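Local coordinates for hydrolase (Thermus thermophilus, PDB 1UFO), which is probably a hydrolase of the alpha/beta hydrolase fold, most likely working through a serine nucleophile, with a natural substrate not identified here, at residues Gln160-Pro163 with Ala164-Gly167; Thr194-Ala197 with Leu198-His201. One frame throughout, in Å; residues are numbered along the deposited sequence.

Interaction 1: Gln160-Pro163 with Ala164-Gly167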
loop_
_atom_site.group_PDB
_atom_site.type_symbol
_atom_site.label_atom_id
_atom_site.label_comp_id
_atom_site.label_asym_id
_atom_site.label_seq_id
_atom_site.Cartn_x
_atom_site.Cartn_y
_atom_site.Cartn_z
ATOM N N GLN A 160 -27.781 11.104 -7.333
ATOM C CA GLN A 160 -27.805 11.527 -8.703
ATOM C C GLN A 160 -26.407 11.787 -9.252
ATOM O O GLN A 160 -26.119 11.501 -10.424
ATOM C CB GLN A 160 -28.639 12.798 -8.794
ATOM C CG GLN A 160 -29.019 13.161 -10.184
ATOM C CD GLN A 160 -28.530 14.534 -10.547
ATOM O OE1 GLN A 160 -27.304 14.810 -10.586
ATOM N NE2 GLN A 160 -29.476 15.422 -10.834
ATOM N N ALA A 161 -25.538 12.376 -8.418
ATOM C CA ALA A 161 -24.186 12.708 -8.845
ATOM C C ALA A 161 -23.211 12.416 -7.684
ATOM O O ALA A 161 -22.823 13.301 -6.943
ATOM C CB ALA A 161 -24.070 14.209 -9.262
ATOM N N PRO A 162 -22.874 11.131 -7.477
ATOM C CA PRO A 162 -21.945 10.762 -6.392
ATOM C C PRO A 162 -20.624 11.538 -6.556
ATOM O O PRO A 162 -20.197 11.847 -7.682
ATOM C CB PRO A 162 -21.719 9.270 -6.628
ATOM C CG PRO A 162 -23.073 8.839 -7.249
ATOM C CD PRO A 162 -23.367 9.956 -8.191
ATOM N N PRO A 163 -19.938 11.827 -5.432
ATOM C CA PRO A 163 -18.677 12.561 -5.574
ATOM C C PRO A 163 -17.664 11.922 -6.495
ATOM O O PRO A 163 -16.979 12.650 -7.220
ATOM C CB PRO A 163 -18.125 12.672 -4.124
ATOM C CG PRO A 163 -18.901 11.599 -3.379
ATOM C CD PRO A 163 -20.260 11.503 -4.026
ATOM N N ALA A 164 -17.531 10.602 -6.469
ATOM C CA ALA A 164 -16.508 9.993 -7.338
ATOM C C ALA A 164 -16.789 10.121 -8.815
ATOM O O ALA A 164 -15.927 9.776 -9.618
ATOM C CB ALA A 164 -16.282 8.517 -6.981
ATOM N N THR A 165 -17.999 10.592 -9.150
ATOM C CA THR A 165 -18.306 10.815 -10.596
ATOM C C THR A 165 -17.898 12.230 -11.013
ATOM O O THR A 165 -18.088 12.607 -12.203
ATOM C CB THR A 165 -19.809 10.635 -10.909
ATOM O OG1 THR A 165 -20.561 11.667 -10.259
ATOM C CG2 THR A 165 -20.287 9.260 -10.419
ATOM N N ARG A 166 -17.325 13.021 -10.078
ATOM C CA ARG A 166 -16.896 14.431 -10.343
ATOM C C ARG A 166 -15.346 14.530 -10.212
ATOM O O ARG A 166 -14.805 15.499 -9.636
ATOM C CB ARG A 166 -17.606 15.371 -9.314
ATOM C CG ARG A 166 -19.147 15.191 -9.310
ATOM C CD ARG A 166 -19.776 15.855 -8.124
ATOM N NE ARG A 166 -19.462 17.263 -8.173
ATOM C CZ ARG A 166 -19.698 18.104 -7.174
ATOM N NH1 ARG A 166 -19.389 19.407 -7.297
ATOM N NH2 ARG A 166 -20.215 17.650 -6.045
ATOM N N GLY A 167 -14.646 13.568 -10.817
ATOM C CA GLY A 167 -13.183 13.506 -10.685
ATOM C C GLY A 167 -12.442 14.722 -11.142
ATOM O O GLY A 167 -11.387 15.065 -10.667
#

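Interaction 2: Thr194-Ala197 with Leu198-His201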
loop_
_atom_site.group_PDB
_atom_site.type_symbol
_atom_site.label_atom_id
_atom_site.label_comp_id
_atom_site.label_asym_id
_atom_site.label_seq_id
_atom_site.Cartn_x
_atom_site.Cartn_y
_atom_site.Cartn_z
ATOM N N THR A 194 -15.019 3.091 -7.297
ATOM C CA THR A 194 -14.603 4.487 -7.040
ATOM C C THR A 194 -13.337 4.867 -7.836
ATOM O O THR A 194 -13.228 5.909 -8.513
ATOM C CB THR A 194 -14.317 4.635 -5.520
ATOM O OG1 THR A 194 -15.527 4.442 -4.821
ATOM C CG2 THR A 194 -13.786 6.027 -5.150
ATOM N N LEU A 195 -12.317 4.005 -7.752
ATOM C CA LEU A 195 -11.081 4.278 -8.417
ATOM C C LEU A 195 -11.223 4.282 -9.929
ATOM O O LEU A 195 -10.604 5.039 -10.557
ATOM C CB LEU A 195 -10.013 3.278 -7.981
ATOM C CG LEU A 195 -9.053 3.789 -6.882
ATOM C CD1 LEU A 195 -9.679 4.353 -5.687
ATOM C CD2 LEU A 195 -8.257 2.619 -6.499
ATOM N N GLU A 196 -12.057 3.419 -10.465
ATOM C CA GLU A 196 -12.227 3.372 -11.898
ATOM C C GLU A 196 -12.945 4.634 -12.383
ATOM O O GLU A 196 -12.618 5.164 -13.467
ATOM C CB GLU A 196 -13.015 2.120 -12.292
ATOM C CG GLU A 196 -13.148 2.081 -13.869
ATOM C CD GLU A 196 -11.775 2.292 -14.601
ATOM O OE1 GLU A 196 -10.815 1.557 -14.282
ATOM O OE2 GLU A 196 -11.639 3.210 -15.473
ATOM N N ALA A 197 -13.858 5.190 -11.566
ATOM C CA ALA A 197 -14.552 6.393 -11.970
ATOM C C ALA A 197 -13.592 7.557 -11.962
ATOM O O ALA A 197 -13.683 8.499 -12.781
ATOM C CB ALA A 197 -15.768 6.690 -11.067
ATOM N N LEU A 198 -12.639 7.540 -11.017
ATOM C CA LEU A 198 -11.714 8.658 -10.885
ATOM C C LEU A 198 -10.486 8.537 -11.800
ATOM O O LEU A 198 -9.903 9.584 -12.104
ATOM C CB LEU A 198 -11.172 8.705 -9.438
ATOM C CG LEU A 198 -12.258 9.164 -8.431
ATOM C CD1 LEU A 198 -11.742 9.034 -7.000
ATOM C CD2 LEU A 198 -12.648 10.606 -8.621
ATOM N N ARG A 199 -10.113 7.309 -12.144
ATOM C CA ARG A 199 -8.911 7.082 -12.968
ATOM C C ARG A 199 -8.652 8.021 -14.135
ATOM O O ARG A 199 -7.532 8.502 -14.276
ATOM C CB ARG A 199 -8.864 5.657 -13.505
ATOM C CG ARG A 199 -7.789 5.481 -14.556
ATOM C CD ARG A 199 -7.990 4.106 -15.239
ATOM N NE ARG A 199 -9.245 4.044 -15.997
ATOM C CZ ARG A 199 -9.495 4.693 -17.125
ATOM N NH1 ARG A 199 -10.682 4.559 -17.697
ATOM N NH2 ARG A 199 -8.566 5.448 -17.702
ATOM N N PRO A 200 -9.652 8.317 -14.982
ATOM C CA PRO A 200 -9.401 9.212 -16.120
ATOM C C PRO A 200 -9.030 10.628 -15.698
ATOM O O PRO A 200 -8.466 11.381 -16.487
ATOM C CB PRO A 200 -10.719 9.186 -16.879
ATOM C CG PRO A 200 -11.449 7.908 -16.370
ATOM C CD PRO A 200 -11.047 7.811 -14.974
ATOM N N HIS A 201 -9.367 10.976 -14.452
ATOM C CA HIS A 201 -9.077 12.299 -13.908
ATOM C C HIS A 201 -7.781 12.413 -13.077
ATOM O O HIS A 201 -7.495 13.460 -12.497
ATOM C CB HIS A 201 -10.284 12.733 -13.053
ATOM C CG HIS A 201 -11.568 12.759 -13.814
ATOM N ND1 HIS A 201 -11.831 13.701 -14.782
ATOM C CD2 HIS A 201 -12.660 11.954 -13.762
ATOM C CE1 HIS A 201 -13.033 13.483 -15.299
ATOM N NE2 HIS A 201 -13.559 12.428 -14.698
#

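Interaction 1: Gln160-Pro163 with Ala164-Gly167
Ala161, where the chain leaves helix 153-160, meets Thr165 across the turn: its CB lies 4.4 Å from Thr165 OG1, while its carbonyl oxygen faces the CD methylene of Arg166. Pro162 comes next and supplies the main acceptor. Pro162 O takes two hydrogen bonds from Thr165, one from Thr165 N at 2.9 Å, above the carbonyl plane, and a shorter one from Thr165 OG1 at 2.6 Å, lying in that plane. The hydroxyl can reach back because OG1 sits between the backbone N and the carbonyl carbon (chi1 66°); the same rotation sends the methyl to the proline ring, with Thr165 CG2 3.9 Å from Pro162 CD. Phe140 touches both side chains. Pro163 repeats the backbone part one residue on, its O accepting from Arg166 N at 2.9 Å, while its ring packs on Phe117, Leu121 and Ala124 of helix 114-124. Arg166 folds its methylenes back over the turn, CB 3.5 Å from Pro163 O and CG near the oxygens of both prolines. With an alanine at Arg166, the carbonyls of Ala161 and Pro162 would probably lose their aliphatic cover, and the contact with Ala124 would be disturbed. Successive bonds from the N-H of residue i+3 to the carbonyl of residue i are characteristic of a 3-10 turn; here Pro162 and Pro163 give the carbonyls, in the loop between helix 153-160 and strand 175-180.

Interaction 2: Thr194-Ala197 with Leu198-His201
Leu198, the last residue of helix 188-198, packs back on Thr194 at the point where the alpha-helix gives way to a 3-10 turn, a helix exit on the outer layer of an alpha/beta hydrolase fold. The two side chains run alongside each other, pointing the same way, and Thr194 CG2 stands 4.1 Å from Leu198 CD1. Leu198 CG also lies over the carbonyl oxygen of Thr194, which accepts a helical bond from Leu198 N at 3.0 Å. Both side chains reach His120 of helix 114-124, and Leu198 goes on to Leu175 of strand 175-180; the Thr194 hydroxyl is bonded to Arg190 O, one turn earlier, among other partners. Glu196 works on the exposed side. Its chain starts anti to the backbone N (chi1 -178°), then bends at chi2, which brings the carboxylate alongside Arg199. The guanidinium presents its edge, and Arg199 NE and Arg199 NH1 both grip Glu196 OE2, with NE at 2.6 Å on the syn side and NH1 at 2.8 Å nearly along the C-O bond. This side-on salt bridge leaves the two planes 38° apart, while Pro200 CG lies over one guanidinium face. Arg199 N still bonds Leu195 O, but Pro200 has no N-H to continue the series, and its CD sits 3.4 Å from Glu196 O instead. Ala197 O meets the His201 ring at its edge, 3.7 Å from His201 CD2.

Interaction 1 closes before interaction 2 opens along the chain, with strand 175-180 lying between them in sequence, and their centres are about 10 Å apart on the same side of the molecule. They pack directly: Ala164 O lies 3.4 Å from Ala197 CB, and Leu198 CD2 reaches Gly167 CA at 3.6 Å. Both also lean on helix 114-124, which follows the probable nucleophile elbow, and both touch Phe140 and Tyr170. The 3-10 turn of 160-167 is thus wedged against the end of helix 188-198, joining the loop that precedes one sheet strand to the helix that precedes 207-212, one of the two edge strands of the sheet.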